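Local coordinates for uncharacterized protein (Starkeya novella, PDB 5I20) that exports amino acids of broad variety, among them threonine, methionine, lysine and glutamate, across the bacterial inner membrane, at residues R3-W17 with I223-D236. Residues are numbered along the deposited sequence; the frame is centred on the assembly and turned at random.
Sequences RSSATLIGFTAILLW and IAFYTWDIGMKRGD. With OLC ((2R)-2,3-dihydroxypropyl (9Z)-octadec-9-enoate), chain H; OLC ((2R)-2,3-dihydroxypropyl (9Z)-octadec-9-enoate), chain G; OLC ((2R)-2,3-dihydroxypropyl (9Z)-octadec-9-enoate), chain J; SO4 (sulfate ion), chain K.
Trp-17 drives the edge of its six-membered ring into one face of the Trp-228 indole. This T-shaped pair has its planes at 60°, and Trp-17 CH2 lies 3.4 Å from Trp-228 CD2. The other face of Trp-228 carries Met-232 CE, and Gly-10 O sits at its edge. Trp-228 CG stands anti to the backbone N (chi1 -177°), which lays the indole across helix 3-17 among Gly-10, Ala-13, Ile-14 and Trp-17, a knob in a hole. Trp-17 also turns an edge to the face of Phe-225. One of its own faces is covered by a monoolein chain, whose C9 lies over the ring centre. The two indole N-H groups bond outward, Trp-17 to Pro-220 O and Trp-228 to Ser-167 OG.

Small residues let the helices approach to 7.0 Å between axes, running roughly antiparallel. Gly-10 and Gly-231 pass close, CA to CA at 4.1 Å. Gly-10 CA gives a CA-H...O contact to Thr-227 O at 3.2 Å. Thr-227 is a second knob, and its CG2 meets Ala-13 CB at 3.5 Å. Beside it, the CG2 methyls of Ile-9 and Ile-230 touch.

At the cytoplasmic end, Asp-236 N donates to Thr-7 OG1 at 2.8 Å. That hydroxyl in turn donates to Arg-3 O, so it links the turn after helix 224-234 to helix 3-17. The Arg-3 guanidinium stacks nearly parallel on the Asp-236 carboxylate in a long salt bridge, with no N-H aimed at OD2. Their stronger polar partners are Glu-115 for Arg-3 and Arg-238 for Asp-236.

The contact joins a helix of the first EamA-like family region to one of the second. Its chemistry implies close apolar and aromatic packing within the membrane, with the charge pairing between the two segments at the cytoplasmic end.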
# COMPACT_ATOMS: atom_id res chain seq x y z
N ARG A 3 -20.18 -0.05 8.31
CA ARG A 3 -18.84 -0.53 8.60
C ARG A 3 -18.39 -1.61 7.62
O ARG A 3 -17.24 -1.61 7.17
CB ARG A 3 -18.76 -1.07 10.02
CG ARG A 3 -17.35 -1.22 10.52
CD ARG A 3 -17.31 -1.68 11.96
NE ARG A 3 -16.03 -1.36 12.58
CZ ARG A 3 -15.46 -2.08 13.53
NH1 ARG A 3 -14.29 -1.72 14.03
NH2 ARG A 3 -16.06 -3.18 13.99
N SER A 4 -19.29 -2.53 7.29
CA SER A 4 -19.01 -3.58 6.32
C SER A 4 -18.79 -3.00 4.93
O SER A 4 -17.94 -3.48 4.18
CB SER A 4 -20.14 -4.60 6.28
OG SER A 4 -20.18 -5.37 7.47
N SER A 5 -19.55 -1.96 4.60
CA SER A 5 -19.43 -1.30 3.31
C SER A 5 -18.06 -0.65 3.17
O SER A 5 -17.33 -0.91 2.21
CB SER A 5 -20.53 -0.26 3.12
OG SER A 5 -21.80 -0.87 3.09
N ALA A 6 -17.72 0.19 4.14
CA ALA A 6 -16.44 0.89 4.15
C ALA A 6 -15.27 -0.09 4.15
O ALA A 6 -14.24 0.15 3.51
CB ALA A 6 -16.35 1.82 5.34
N THR A 7 -15.43 -1.20 4.87
CA THR A 7 -14.41 -2.24 4.88
C THR A 7 -14.28 -2.86 3.48
O THR A 7 -13.17 -3.05 2.98
CB THR A 7 -14.72 -3.34 5.91
OG1 THR A 7 -14.91 -2.75 7.20
CG2 THR A 7 -13.58 -4.35 5.98
N LEU A 8 -15.41 -3.15 2.85
CA LEU A 8 -15.41 -3.70 1.50
C LEU A 8 -14.80 -2.69 0.53
O LEU A 8 -14.05 -3.05 -0.37
CB LEU A 8 -16.83 -4.08 1.06
CG LEU A 8 -16.93 -5.14 -0.04
CD1 LEU A 8 -16.46 -6.50 0.47
CD2 LEU A 8 -18.35 -5.24 -0.59
N ILE A 9 -15.13 -1.41 0.75
CA ILE A 9 -14.57 -0.31 -0.04
C ILE A 9 -13.05 -0.23 0.13
O ILE A 9 -12.31 -0.07 -0.85
CB ILE A 9 -15.23 1.03 0.35
CG1 ILE A 9 -16.68 1.09 -0.15
CG2 ILE A 9 -14.48 2.21 -0.22
CD1 ILE A 9 -17.41 2.36 0.23
N GLY A 10 -12.57 -0.36 1.36
CA GLY A 10 -11.15 -0.36 1.63
C GLY A 10 -10.43 -1.50 0.94
O GLY A 10 -9.27 -1.37 0.53
N PHE A 11 -11.12 -2.63 0.80
CA PHE A 11 -10.52 -3.81 0.18
C PHE A 11 -10.27 -3.60 -1.31
O PHE A 11 -9.49 -4.33 -1.92
CB PHE A 11 -11.41 -5.04 0.39
CG PHE A 11 -10.79 -6.31 -0.11
CD1 PHE A 11 -9.67 -6.84 0.50
CD2 PHE A 11 -11.32 -6.97 -1.21
CE1 PHE A 11 -9.09 -8.01 0.04
CE2 PHE A 11 -10.74 -8.14 -1.67
CZ PHE A 11 -9.63 -8.66 -1.05
N THR A 12 -10.92 -2.60 -1.90
CA THR A 12 -10.69 -2.30 -3.31
C THR A 12 -9.30 -1.68 -3.50
O THR A 12 -8.70 -1.84 -4.57
CB THR A 12 -11.78 -1.36 -3.88
OG1 THR A 12 -11.79 -0.12 -3.17
CG2 THR A 12 -13.15 -2.02 -3.78
N ALA A 13 -8.79 -0.99 -2.48
CA ALA A 13 -7.43 -0.47 -2.52
C ALA A 13 -6.42 -1.61 -2.59
O ALA A 13 -5.44 -1.55 -3.34
CB ALA A 13 -7.14 0.41 -1.31
N ILE A 14 -6.69 -2.65 -1.81
CA ILE A 14 -5.85 -3.85 -1.79
C ILE A 14 -5.89 -4.55 -3.15
O ILE A 14 -4.88 -5.07 -3.61
CB ILE A 14 -6.30 -4.81 -0.68
CG1 ILE A 14 -6.23 -4.11 0.68
CG2 ILE A 14 -5.46 -6.08 -0.69
CD1 ILE A 14 -6.94 -4.86 1.80
N LEU A 15 -7.06 -4.56 -3.78
CA LEU A 15 -7.20 -5.12 -5.12
C LEU A 15 -6.40 -4.32 -6.14
O LEU A 15 -5.72 -4.89 -6.99
CB LEU A 15 -8.67 -5.17 -5.54
CG LEU A 15 -9.57 -6.13 -4.76
CD1 LEU A 15 -11.01 -6.03 -5.23
CD2 LEU A 15 -9.05 -7.56 -4.89
N LEU A 16 -6.47 -2.99 -6.05
CA LEU A 16 -5.77 -2.13 -7.00
C LEU A 16 -4.26 -2.18 -6.80
O LEU A 16 -3.50 -2.12 -7.77
CB LEU A 16 -6.28 -0.69 -6.88
CG LEU A 16 -7.68 -0.42 -7.46
CD1 LEU A 16 -8.19 0.94 -7.04
CD2 LEU A 16 -7.67 -0.55 -8.98
N TRP A 17 -3.81 -2.31 -5.55
CA TRP A 17 -2.38 -2.40 -5.27
C TRP A 17 -1.82 -3.76 -5.69
O TRP A 17 -0.61 -3.91 -5.86
CB TRP A 17 -2.12 -2.16 -3.78
CG TRP A 17 -2.40 -0.74 -3.37
CD1 TRP A 17 -2.32 0.37 -4.15
CD2 TRP A 17 -2.84 -0.30 -2.08
NE1 TRP A 17 -2.67 1.49 -3.43
CE2 TRP A 17 -3.00 1.10 -2.15
CE3 TRP A 17 -3.11 -0.94 -0.87
CZ2 TRP A 17 -3.41 1.87 -1.06
CZ3 TRP A 17 -3.52 -0.18 0.21
CH2 TRP A 17 -3.67 1.21 0.11
N ILE A 223 -7.60 6.04 -7.26
CA ILE A 223 -8.77 5.46 -6.62
C ILE A 223 -8.39 4.78 -5.31
O ILE A 223 -9.08 4.92 -4.30
CB ILE A 223 -9.48 4.45 -7.55
CG1 ILE A 223 -10.04 5.15 -8.78
CG2 ILE A 223 -10.60 3.73 -6.81
CD1 ILE A 223 -10.69 4.21 -9.77
N ALA A 224 -7.27 4.07 -5.34
CA ALA A 224 -6.83 3.26 -4.21
C ALA A 224 -6.62 4.06 -2.92
O ALA A 224 -6.99 3.61 -1.85
CB ALA A 224 -5.56 2.51 -4.56
N PHE A 225 -6.04 5.25 -3.03
CA PHE A 225 -5.79 6.04 -1.83
C PHE A 225 -7.07 6.62 -1.25
O PHE A 225 -7.19 6.80 -0.04
CB PHE A 225 -4.78 7.16 -2.11
CG PHE A 225 -3.37 6.66 -2.27
CD1 PHE A 225 -2.66 6.20 -1.18
CD2 PHE A 225 -2.77 6.63 -3.52
CE1 PHE A 225 -1.37 5.73 -1.32
CE2 PHE A 225 -1.48 6.16 -3.66
CZ PHE A 225 -0.78 5.71 -2.56
N TYR A 226 -8.05 6.89 -2.11
CA TYR A 226 -9.32 7.42 -1.65
C TYR A 226 -10.17 6.31 -1.04
O TYR A 226 -10.83 6.51 -0.02
CB TYR A 226 -10.07 8.10 -2.79
CG TYR A 226 -9.26 9.18 -3.46
CD1 TYR A 226 -9.29 10.50 -3.01
CD2 TYR A 226 -8.45 8.88 -4.55
CE1 TYR A 226 -8.54 11.48 -3.62
CE2 TYR A 226 -7.69 9.86 -5.17
CZ TYR A 226 -7.74 11.15 -4.70
OH TYR A 226 -6.99 12.12 -5.32
N THR A 227 -10.15 5.13 -1.66
CA THR A 227 -10.94 4.01 -1.18
C THR A 227 -10.29 3.41 0.08
O THR A 227 -10.96 2.78 0.89
CB THR A 227 -11.10 2.92 -2.27
OG1 THR A 227 -11.96 1.89 -1.81
CG2 THR A 227 -9.78 2.31 -2.62
N TRP A 228 -8.99 3.63 0.24
CA TRP A 228 -8.27 3.22 1.43
C TRP A 228 -8.57 4.19 2.57
O TRP A 228 -8.72 3.79 3.73
CB TRP A 228 -6.77 3.16 1.15
CG TRP A 228 -5.91 2.68 2.29
CD1 TRP A 228 -5.06 3.43 3.05
CD2 TRP A 228 -5.82 1.33 2.79
NE1 TRP A 228 -4.44 2.64 3.99
CE2 TRP A 228 -4.89 1.35 3.85
CE3 TRP A 228 -6.42 0.12 2.44
CZ2 TRP A 228 -4.55 0.20 4.56
CZ3 TRP A 228 -6.09 -1.01 3.16
CH2 TRP A 228 -5.16 -0.96 4.21
N ASP A 229 -8.68 5.47 2.22
CA ASP A 229 -9.03 6.50 3.18
C ASP A 229 -10.41 6.22 3.79
O ASP A 229 -10.61 6.38 5.00
CB ASP A 229 -9.01 7.88 2.52
CG ASP A 229 -9.13 9.01 3.52
OD1 ASP A 229 -8.17 9.26 4.27
OD2 ASP A 229 -10.20 9.66 3.55
N ILE A 230 -11.34 5.80 2.95
CA ILE A 230 -12.69 5.46 3.40
C ILE A 230 -12.67 4.27 4.37
O ILE A 230 -13.30 4.31 5.42
CB ILE A 230 -13.62 5.14 2.22
CG1 ILE A 230 -13.87 6.40 1.39
CG2 ILE A 230 -14.94 4.56 2.71
CD1 ILE A 230 -14.80 6.20 0.21
N GLY A 231 -11.94 3.23 4.00
CA GLY A 231 -11.81 2.05 4.85
C GLY A 231 -11.17 2.35 6.19
O GLY A 231 -11.56 1.80 7.21
N MET A 232 -10.17 3.23 6.20
CA MET A 232 -9.46 3.55 7.43
C MET A 232 -10.31 4.39 8.38
O MET A 232 -10.19 4.28 9.60
CB MET A 232 -8.14 4.27 7.14
CG MET A 232 -7.03 3.40 6.57
SD MET A 232 -6.49 2.06 7.66
CE MET A 232 -7.31 0.65 6.91
N LYS A 233 -11.18 5.22 7.81
CA LYS A 233 -11.97 6.17 8.60
C LYS A 233 -13.32 5.64 9.04
O LYS A 233 -13.88 6.10 10.03
CB LYS A 233 -12.17 7.47 7.81
CG LYS A 233 -10.91 8.31 7.68
CD LYS A 233 -11.15 9.56 6.85
CE LYS A 233 -9.88 10.39 6.75
NZ LYS A 233 -10.01 11.48 5.75
N ARG A 234 -13.85 4.67 8.30
CA ARG A 234 -15.21 4.18 8.54
C ARG A 234 -15.31 2.66 8.56
O ARG A 234 -16.33 2.11 8.97
CB ARG A 234 -16.16 4.74 7.47
CG ARG A 234 -16.50 6.21 7.62
CD ARG A 234 -16.61 6.85 6.25
NE ARG A 234 -17.67 7.85 6.19
CZ ARG A 234 -17.94 8.58 5.11
NH1 ARG A 234 -17.22 8.42 4.01
NH2 ARG A 234 -18.92 9.47 5.13
N GLY A 235 -14.26 1.99 8.10
CA GLY A 235 -14.28 0.55 8.02
C GLY A 235 -13.59 -0.13 9.18
O GLY A 235 -13.31 0.50 10.20
N ASP A 236 -13.31 -1.42 9.03
CA ASP A 236 -12.65 -2.20 10.06
C ASP A 236 -11.14 -2.21 9.81
O ASP A 236 -10.64 -2.98 8.99
CB ASP A 236 -13.21 -3.62 10.09
CG ASP A 236 -12.86 -4.36 11.36
OD1 ASP A 236 -11.80 -4.07 11.95
OD2 ASP A 236 -13.64 -5.25 11.76
C8 OLC H . -13.04 -10.05 1.71
C7 OLC H . -13.66 -8.75 1.35
C6 OLC H . -13.74 -7.87 2.56
C5 OLC H . -14.80 -8.39 3.46
C4 OLC H . -15.23 -7.30 4.39
C3 OLC H . -16.14 -7.88 5.42
C2 OLC H . -16.83 -6.77 6.14
C1 OLC H . -16.64 -6.96 7.61
O19 OLC H . -16.56 -5.98 8.34
O20 OLC H . -16.63 -8.23 8.14
C10 OLC G . 0.99 0.27 0.35
C9 OLC G . 0.17 0.84 -0.76
C11 OLC G . 2.33 0.85 0.63
C8 OLC G . 0.71 1.96 -1.58
C16 OLC G . 5.55 -2.60 -1.18
C12 OLC G . 3.23 -0.20 1.19
C7 OLC G . 1.21 1.46 -2.89
C15 OLC G . 5.96 -1.27 -0.64
C13 OLC G . 4.65 0.13 0.86
C6 OLC G . 1.70 2.61 -3.71
C14 OLC G . 5.45 -1.12 0.75
C5 OLC G . 3.14 2.40 -4.05
C4 OLC G . 3.52 3.30 -5.18
C3 OLC G . 4.89 2.95 -5.66
C2 OLC G . 5.19 3.70 -6.91
C10 OLC J . -11.08 -2.81 -8.01
C9 OLC J . -11.95 -1.75 -7.43
C11 OLC J . -10.61 -2.68 -9.42
C8 OLC J . -12.26 -0.53 -8.23
C7 OLC J . -13.66 -0.10 -7.97
C6 OLC J . -13.78 0.42 -6.58
C5 OLC J . -14.50 1.73 -6.60
C4 OLC J . -15.66 1.70 -5.66
C3 OLC J . -15.96 3.09 -5.22
C2 OLC J . -17.36 3.18 -4.74
C1 OLC J . -17.52 4.39 -3.87
O19 OLC J . -18.56 4.46 -2.98
O20 OLC J . -16.68 5.28 -3.91
S SO4 K . -16.24 -6.43 17.05
O1 SO4 K . -17.52 -6.66 17.72
O2 SO4 K . -15.22 -6.13 18.05
O3 SO4 K . -15.86 -7.63 16.31
O4 SO4 K . -16.37 -5.31 16.13